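Local coordinates for protein putative fimbrium anchoring subunit Fim4B (Bacteroides ovatus, PDB 5CAG) that probably serves as the anchoring subunit of a fimbrium, a predicted lipoprotein of the FimB/Mfa2 family that would hold the pilus to the outer membrane, at residues 146-151 against 199-204; 161-166 against 186-191. All coordinates share one frame; numbering follows the deposited sequence.

Contact 1 (146-151 against 199-204); sequences KYSFAV and TAFFTA. With SO4 (sulfate ion), chain D.
Tyr-147 and Phe-202 face each other across two antiparallel strands as a hydrogen-bonded pair, and their rings lie almost flat to one another, planes at 9°, yet slid so far apart that they barely overlap. With 5.0 Å between the centroids of the Tyr-147 and Phe-202 rings, the closer contact is a CH-pi one: CB of Tyr-147 sits over one face of the Phe-202 ring, offset toward the rim, 3.5 Å from CZ of Phe-202. CG of Phe-202 stands between its backbone N and carbonyl carbon (chi1 66°), which swings the ring across the strand gap to Tyr-147, whereas the Tyr-147 ring runs on past it to bring CE1 to 4.0 Å from CB of Ala-204. Phe-149, on the same face, crosses Phe-202 at about a right angle, with its CD2 at the edge of that ring, and its CE2 packs 3.6 Å from CB of Ala-200. Tyr-147 with Phe-202 and Phe-149 with Ala-200 are each closed by two backbone hydrogen bonds; that from N of Tyr-147 to O of Phe-202 is 2.8 Å long. On the other face, Ser-148 CB rests against the Phe-201 ring, while the extended chain of Lys-146 passes Thr-203 CG2 and ends with NZ 3.0 Å from O4 of a sulfate ion, probably from the crystallisation liquor; OG1 of Thr-30 is hydrogen-bonded to the same ion. The face carrying Tyr-147, Phe-149 and Phe-202 is buried: strand 232-239 and helix 255-258 pack on Phe-149, Ile-255 touches Tyr-147, and strand 187-193 lies beside strand 197-205.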
ATOM      1  N   LYS A 146       5.470   2.107  -7.034  1.00 70.66           N
ATOM      2  CA  LYS A 146       6.864   1.645  -6.975  1.00 70.22           C
ATOM      3  C   LYS A 146       7.803   2.840  -7.195  1.00 77.55           C
ATOM      4  O   LYS A 146       7.532   3.696  -8.046  1.00 78.23           O
ATOM      5  CB  LYS A 146       7.182   0.584  -8.033  1.00 71.84           C
ATOM      6  CG  LYS A 146       6.373  -0.696  -8.021  1.00 83.38           C
ATOM      7  CD  LYS A 146       6.628  -1.427  -9.348  1.00 93.12           C
ATOM      8  CE  LYS A 146       5.813  -2.681  -9.556  1.00115.67           C
ATOM      9  NZ  LYS A 146       5.738  -3.064 -10.999  1.00130.96           N
ATOM     10  N   TYR A 147       8.926   2.867  -6.473  1.00 75.15           N
ATOM     11  CA  TYR A 147       9.962   3.892  -6.596  1.00 75.94           C
ATOM     12  C   TYR A 147      11.339   3.237  -6.689  1.00 79.71           C
ATOM     13  O   TYR A 147      11.543   2.128  -6.183  1.00 80.06           O
ATOM     14  CB  TYR A 147       9.942   4.837  -5.403  1.00 77.62           C
ATOM     15  CG  TYR A 147       8.630   5.524  -5.111  1.00 79.92           C
ATOM     16  CD1 TYR A 147       7.661   4.910  -4.324  1.00 80.26           C
ATOM     17  CD2 TYR A 147       8.420   6.850  -5.484  1.00 82.46           C
ATOM     18  CE1 TYR A 147       6.473   5.558  -3.998  1.00 80.13           C
ATOM     19  CE2 TYR A 147       7.238   7.516  -5.155  1.00 83.68           C
ATOM     20  CZ  TYR A 147       6.265   6.864  -4.410  1.00 87.14           C
ATOM     21  OH  TYR A 147       5.085   7.506  -4.087  1.00 84.39           O
ATOM     22  N   SER A 148      12.276   3.925  -7.333  1.00 75.42           N
ATOM     23  CA  SER A 148      13.666   3.508  -7.469  1.00 75.56           C
ATOM     24  C   SER A 148      14.525   4.759  -7.556  1.00 82.68           C
ATOM     25  O   SER A 148      14.038   5.801  -7.999  1.00 84.56           O
ATOM     26  CB  SER A 148      13.866   2.617  -8.697  1.00 79.28           C
ATOM     27  OG  SER A 148      13.749   3.306  -9.936  1.00 91.31           O
ATOM     28  N   PHE A 149      15.788   4.677  -7.140  1.00 79.02           N
ATOM     29  CA  PHE A 149      16.720   5.796  -7.261  1.00 80.11           C
ATOM     30  C   PHE A 149      18.147   5.285  -7.257  1.00 84.62           C
ATOM     31  O   PHE A 149      18.416   4.123  -6.924  1.00 82.40           O
ATOM     32  CB  PHE A 149      16.523   6.835  -6.141  1.00 81.63           C
ATOM     33  CG  PHE A 149      17.007   6.376  -4.785  1.00 82.02           C
ATOM     34  CD1 PHE A 149      18.326   6.582  -4.390  1.00 85.25           C
ATOM     35  CD2 PHE A 149      16.153   5.721  -3.908  1.00 81.86           C
ATOM     36  CE1 PHE A 149      18.783   6.121  -3.158  1.00 84.59           C
ATOM     37  CE2 PHE A 149      16.611   5.292  -2.660  1.00 83.60           C
ATOM     38  CZ  PHE A 149      17.924   5.487  -2.300  1.00 81.86           C
ATOM     39  N   ALA A 150      19.061   6.176  -7.609  1.00 83.51           N
ATOM     40  CA  ALA A 150      20.486   5.920  -7.567  1.00 84.73           C
ATOM     41  C   ALA A 150      21.187   7.204  -7.132  1.00 90.33           C
ATOM     42  O   ALA A 150      20.802   8.289  -7.575  1.00 90.61           O
ATOM     43  CB  ALA A 150      20.990   5.438  -8.916  1.00 86.83           C
ATOM     44  N   VAL A 151      22.121   7.107  -6.180  1.00 85.98           N
ATOM     45  CA  VAL A 151      22.826   8.297  -5.750  1.00 87.33           C
ATOM     46  C   VAL A 151      24.311   7.963  -5.631  1.00 93.86           C
ATOM     47  O   VAL A 151      24.699   6.863  -5.236  1.00 92.38           O
ATOM     48  CB  VAL A 151      22.228   8.954  -4.492  1.00 89.65           C
ATOM     49  CG1 VAL A 151      22.280   8.033  -3.294  1.00 87.50           C
ATOM     50  CG2 VAL A 151      22.898  10.281  -4.182  1.00 92.05           C
ATOM     51  N   THR A 199      22.143   2.003  -5.247  1.00 82.12           N
ATOM     52  CA  THR A 199      20.877   1.846  -5.940  1.00 80.97           C
ATOM     53  C   THR A 199      19.872   1.204  -5.002  1.00 82.52           C
ATOM     54  O   THR A 199      20.230   0.291  -4.281  1.00 82.94           O
ATOM     55  CB  THR A 199      21.154   1.029  -7.201  1.00 92.66           C
ATOM     56  OG1 THR A 199      21.865   1.855  -8.132  1.00 93.91           O
ATOM     57  CG2 THR A 199      19.891   0.501  -7.851  1.00 93.54           C
ATOM     58  N   ALA A 200      18.637   1.690  -4.976  1.00 77.41           N
ATOM     59  CA  ALA A 200      17.615   1.112  -4.113  1.00 75.79           C
ATOM     60  C   ALA A 200      16.234   1.179  -4.758  1.00 81.23           C
ATOM     61  O   ALA A 200      15.996   1.975  -5.674  1.00 80.94           O
ATOM     62  CB  ALA A 200      17.601   1.799  -2.762  1.00 75.96           C
ATOM     63  N   PHE A 201      15.348   0.276  -4.313  1.00 78.67           N
ATOM     64  CA  PHE A 201      13.974   0.131  -4.790  1.00 78.65           C
ATOM     65  C   PHE A 201      13.063   0.046  -3.599  1.00 80.27           C
ATOM     66  O   PHE A 201      13.399  -0.655  -2.634  1.00 81.73           O
ATOM     67  CB  PHE A 201      13.838  -1.146  -5.637  1.00 81.93           C
ATOM     68  CG  PHE A 201      14.614  -1.135  -6.931  1.00 87.70           C
ATOM     69  CD1 PHE A 201      15.987  -1.373  -6.944  1.00 93.93           C
ATOM     70  CD2 PHE A 201      13.972  -0.912  -8.145  1.00 92.93           C
ATOM     71  CE1 PHE A 201      16.714  -1.322  -8.145  1.00 97.12           C
ATOM     72  CE2 PHE A 201      14.703  -0.875  -9.350  1.00 97.92           C
ATOM     73  CZ  PHE A 201      16.065  -1.088  -9.341  1.00 96.91           C
ATOM     74  N   PHE A 202      11.923   0.740  -3.639  1.00 72.15           N
ATOM     75  CA  PHE A 202      10.970   0.697  -2.542  1.00 69.60           C
ATOM     76  C   PHE A 202       9.568   1.000  -3.054  1.00 75.14           C
ATOM     77  O   PHE A 202       9.395   1.328  -4.228  1.00 76.45           O
ATOM     78  CB  PHE A 202      11.380   1.641  -1.399  1.00 70.78           C
ATOM     79  CG  PHE A 202      11.352   3.103  -1.725  1.00 72.29           C
ATOM     80  CD1 PHE A 202      12.456   3.726  -2.299  1.00 75.70           C
ATOM     81  CD2 PHE A 202      10.231   3.868  -1.450  1.00 73.84           C
ATOM     82  CE1 PHE A 202      12.433   5.085  -2.612  1.00 77.01           C
ATOM     83  CE2 PHE A 202      10.204   5.224  -1.771  1.00 78.03           C
ATOM     84  CZ  PHE A 202      11.310   5.826  -2.341  1.00 76.73           C
ATOM     85  N   THR A 203       8.564   0.840  -2.185  1.00 70.73           N
ATOM     86  CA  THR A 203       7.160   1.077  -2.522  1.00 69.81           C
ATOM     87  C   THR A 203       6.449   1.783  -1.392  1.00 75.22           C
ATOM     88  O   THR A 203       6.890   1.704  -0.246  1.00 76.35           O
ATOM     89  CB  THR A 203       6.433  -0.237  -2.786  1.00 69.69           C
ATOM     90  OG1 THR A 203       6.495  -1.034  -1.609  1.00 70.04           O
ATOM     91  CG2 THR A 203       6.969  -0.993  -3.973  1.00 68.66           C
ATOM     92  N   ALA A 204       5.325   2.426  -1.703  1.00 70.56           N
ATOM     93  CA  ALA A 204       4.460   3.102  -0.749  1.00 70.26           C
ATOM     94  C   ALA A 204       3.042   3.142  -1.306  1.00 75.45           C
ATOM     95  O   ALA A 204       2.850   2.984  -2.516  1.00 75.02           O
ATOM     96  CB  ALA A 204       4.971   4.504  -0.488  1.00 71.67           C
TER
HETATM   97  S   SO4 D 403       2.558  -5.742 -11.515  1.00207.07           S
HETATM   98  O1  SO4 D 403       3.247  -6.601 -10.543  1.00206.72           O
HETATM   99  O2  SO4 D 403       2.087  -6.536 -12.644  1.00206.24           O
HETATM  100  O3  SO4 D 403       1.425  -5.078 -10.860  1.00206.71           O
HETATM  101  O4  SO4 D 403       3.485  -4.735 -12.025  1.00207.80           O

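Contact 2 (161-166 against 186-191); sequences TVVGSI and PIYFEV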
ATOM      1  N   THR A 161      27.368  -2.494   5.026  1.00 76.04           N
ATOM      2  CA  THR A 161      26.006  -2.560   4.508  1.00 73.49           C
ATOM      3  C   THR A 161      25.324  -1.216   4.645  1.00 77.80           C
ATOM      4  O   THR A 161      25.709  -0.429   5.513  1.00 77.69           O
ATOM      5  CB  THR A 161      25.205  -3.687   5.159  1.00 72.84           C
ATOM      6  OG1 THR A 161      23.991  -3.854   4.419  1.00 80.04           O
ATOM      7  CG2 THR A 161      24.952  -3.476   6.651  1.00 59.60           C
ATOM      8  N   VAL A 162      24.336  -0.946   3.754  1.00 75.21           N
ATOM      9  CA  VAL A 162      23.531   0.291   3.744  1.00 75.38           C
ATOM     10  C   VAL A 162      22.051  -0.041   3.961  1.00 80.43           C
ATOM     11  O   VAL A 162      21.513  -0.947   3.295  1.00 82.36           O
ATOM     12  CB  VAL A 162      23.697   1.126   2.466  1.00 79.27           C
ATOM     13  CG1 VAL A 162      23.213   2.543   2.689  1.00 79.69           C
ATOM     14  CG2 VAL A 162      25.134   1.135   1.995  1.00 80.64           C
ATOM     15  N   VAL A 163      21.400   0.698   4.877  1.00 74.16           N
ATOM     16  CA  VAL A 163      19.994   0.527   5.209  1.00 72.91           C
ATOM     17  C   VAL A 163      19.261   1.833   4.866  1.00 80.76           C
ATOM     18  O   VAL A 163      19.534   2.894   5.456  1.00 83.83           O
ATOM     19  CB  VAL A 163      19.792   0.058   6.688  1.00 76.80           C
ATOM     20  CG1 VAL A 163      18.381   0.329   7.224  1.00 75.82           C
ATOM     21  CG2 VAL A 163      20.115  -1.421   6.828  1.00 76.80           C
ATOM     22  N   GLY A 164      18.345   1.741   3.908  1.00 75.37           N
ATOM     23  CA  GLY A 164      17.531   2.878   3.508  1.00 75.10           C
ATOM     24  C   GLY A 164      16.197   2.951   4.225  1.00 79.72           C
ATOM     25  O   GLY A 164      15.616   1.928   4.602  1.00 78.96           O
ATOM     26  N   SER A 165      15.700   4.167   4.405  1.00 77.02           N
ATOM     27  CA  SER A 165      14.403   4.456   5.005  1.00 77.02           C
ATOM     28  C   SER A 165      13.846   5.693   4.341  1.00 84.78           C
ATOM     29  O   SER A 165      14.615   6.567   3.917  1.00 85.68           O
ATOM     30  CB  SER A 165      14.492   4.635   6.516  1.00 81.25           C
ATOM     31  OG  SER A 165      15.595   5.416   6.957  1.00 92.71           O
ATOM     32  N   ILE A 166      12.519   5.749   4.192  1.00 81.42           N
ATOM     33  CA  ILE A 166      11.872   6.901   3.582  1.00 80.90           C
ATOM     34  C   ILE A 166      10.669   7.294   4.448  1.00 88.29           C
ATOM     35  O   ILE A 166       9.761   6.491   4.723  1.00 87.17           O
ATOM     36  CB  ILE A 166      11.543   6.689   2.087  1.00 81.18           C
ATOM     37  CG1 ILE A 166      10.957   7.944   1.443  1.00 80.91           C
ATOM     38  CG2 ILE A 166      10.670   5.470   1.854  1.00 81.14           C
ATOM     39  CD1 ILE A 166      11.627   8.360   0.237  1.00 76.31           C
ATOM     40  N   PRO A 186       9.157   5.112   9.413  1.00 80.44           N
ATOM     41  CA  PRO A 186       9.780   5.028   8.083  1.00 78.81           C
ATOM     42  C   PRO A 186       9.644   3.679   7.389  1.00 82.41           C
ATOM     43  O   PRO A 186       9.640   2.630   8.041  1.00 82.60           O
ATOM     44  CB  PRO A 186      11.254   5.299   8.377  1.00 81.37           C
ATOM     45  CG  PRO A 186      11.264   5.976   9.705  1.00 88.22           C
ATOM     46  CD  PRO A 186      10.168   5.329  10.459  1.00 83.97           C
ATOM     47  N   ILE A 187       9.562   3.709   6.048  1.00 76.67           N
ATOM     48  CA  ILE A 187       9.524   2.475   5.272  1.00 73.50           C
ATOM     49  C   ILE A 187      10.964   2.061   5.044  1.00 78.29           C
ATOM     50  O   ILE A 187      11.757   2.858   4.557  1.00 80.88           O
ATOM     51  CB  ILE A 187       8.751   2.628   3.943  1.00 74.31           C
ATOM     52  CG1 ILE A 187       7.274   2.962   4.195  1.00 73.75           C
ATOM     53  CG2 ILE A 187       8.895   1.351   3.097  1.00 73.56           C
ATOM     54  CD1 ILE A 187       6.558   3.442   2.980  1.00 69.45           C
ATOM     55  N   TYR A 188      11.313   0.849   5.422  1.00 72.89           N
ATOM     56  CA  TYR A 188      12.655   0.328   5.237  1.00 72.14           C
ATOM     57  C   TYR A 188      12.808  -0.260   3.878  1.00 76.90           C
ATOM     58  O   TYR A 188      11.893  -0.921   3.382  1.00 77.96           O
ATOM     59  CB  TYR A 188      12.949  -0.750   6.295  1.00 72.71           C
ATOM     60  CG  TYR A 188      13.998  -1.785   5.931  1.00 72.87           C
ATOM     61  CD1 TYR A 188      15.349  -1.555   6.177  1.00 75.26           C
ATOM     62  CD2 TYR A 188      13.632  -3.040   5.473  1.00 72.62           C
ATOM     63  CE1 TYR A 188      16.308  -2.536   5.931  1.00 74.44           C
ATOM     64  CE2 TYR A 188      14.583  -4.028   5.231  1.00 73.32           C
ATOM     65  CZ  TYR A 188      15.922  -3.763   5.430  1.00 79.88           C
ATOM     66  OH  TYR A 188      16.839  -4.756   5.169  1.00 85.05           O
ATOM     67  N   PHE A 189      14.013  -0.132   3.329  1.00 72.30           N
ATOM     68  CA  PHE A 189      14.373  -0.766   2.068  1.00 70.20           C
ATOM     69  C   PHE A 189      15.864  -1.061   2.059  1.00 74.16           C
ATOM     70  O   PHE A 189      16.645  -0.355   2.693  1.00 75.02           O
ATOM     71  CB  PHE A 189      13.941   0.064   0.848  1.00 70.33           C
ATOM     72  CG  PHE A 189      14.416   1.488   0.850  1.00 72.04           C
ATOM     73  CD1 PHE A 189      15.638   1.833   0.286  1.00 75.57           C
ATOM     74  CD2 PHE A 189      13.632   2.498   1.398  1.00 73.74           C
ATOM     75  CE1 PHE A 189      16.065   3.160   0.272  1.00 77.08           C
ATOM     76  CE2 PHE A 189      14.071   3.820   1.407  1.00 76.95           C
ATOM     77  CZ  PHE A 189      15.280   4.144   0.837  1.00 76.14           C
ATOM     78  N   GLU A 190      16.247  -2.137   1.394  1.00 69.79           N
ATOM     79  CA  GLU A 190      17.655  -2.482   1.239  1.00 70.05           C
ATOM     80  C   GLU A 190      18.239  -1.612   0.155  1.00 74.60           C
ATOM     81  O   GLU A 190      17.509  -1.178  -0.762  1.00 73.01           O
ATOM     82  CB  GLU A 190      17.848  -3.959   0.888  1.00 71.13           C
ATOM     83  CG  GLU A 190      17.099  -4.888   1.800  1.00 80.44           C
ATOM     84  CD  GLU A 190      17.302  -6.365   1.553  1.00 99.99           C
ATOM     85  OE1 GLU A 190      17.965  -6.718   0.546  1.00 70.03           O
ATOM     86  OE2 GLU A 190      16.790  -7.165   2.378  1.00 92.33           O
ATOM     87  N   VAL A 191      19.565  -1.369   0.250  1.00 72.90           N
ATOM     88  CA  VAL A 191      20.328  -0.533  -0.692  1.00 72.98           C
ATOM     89  C   VAL A 191      21.491  -1.356  -1.241  1.00 79.04           C
ATOM     90  O   VAL A 191      22.257  -1.934  -0.460  1.00 81.16           O
ATOM     91  CB  VAL A 191      20.824   0.767  -0.019  1.00 76.61           C
ATOM     92  CG1 VAL A 191      21.581   1.625  -1.007  1.00 77.85           C
ATOM     93  CG2 VAL A 191      19.679   1.551   0.623  1.00 75.40           C
TER
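Strands 161-166 and 187-191 pair antiparallel, their axes 4.6 Å apart at closest approach and inclined at 146°, with backbone bonds in both directions joining Gly-164 to Phe-189 and Ile-166 to Ile-187. On the face of Phe-189 and Val-191 the packing centres on Gly-164. Phe-189 has CG between its backbone N and carbonyl carbon (chi1 54°), and its ring therefore folds back under the opposite strand, where the glycine backbone covers one face: CA of Gly-164 is 3.8 Å from the centroid of the Phe-189 ring in a CH-pi contact. With only hydrogens on its CA, Gly-164 lets that ring lie close against the backbone. CG2 of Val-191 closes in on the same glycine, 3.6 Å from N of Gly-164, while CG2 of Ile-166 meets CE2 of Phe-189 at 3.8 Å. On the other face, CG1 of Val-163 touches the edge of the Tyr-188 ring, 3.7 Å from CD1 of Tyr-188, and the two side chains cross at about a right angle. Ser-165 CB meets CB of Pro-186, the residue just before strand 187-191. Strand 232-239 pairs with the far side of strand 159-167. An aromatic ring laid over a cross-strand glycine is a familiar pairing in antiparallel sheets; here it sits within the beta-rich DUF5119 region, which belongs to the transthyretin clan.

The centres of contacts 1 and 2 lie about 10 Å apart, and neighbouring strands 187-193 and 197-205, successive in the chain, carry one segment of each. The aromatic faces meet: CB of Ala-200 is 3.6 Å from CD1 of Phe-189, the rings of Phe-189 and Phe-202 stack, and CD1 of Ile-166 reaches within 3.6 Å of CZ of Phe-202. Thus Phe-202 lies between Tyr-147 of contact 1 and the residues of contact 2, joining both into one apolar core. Strand 134-154, which holds segment 146-151, leads directly into strand 159-167. The sulfate belongs to contact 1 alone, held at Lys-146 on the sheet face opposite these rings.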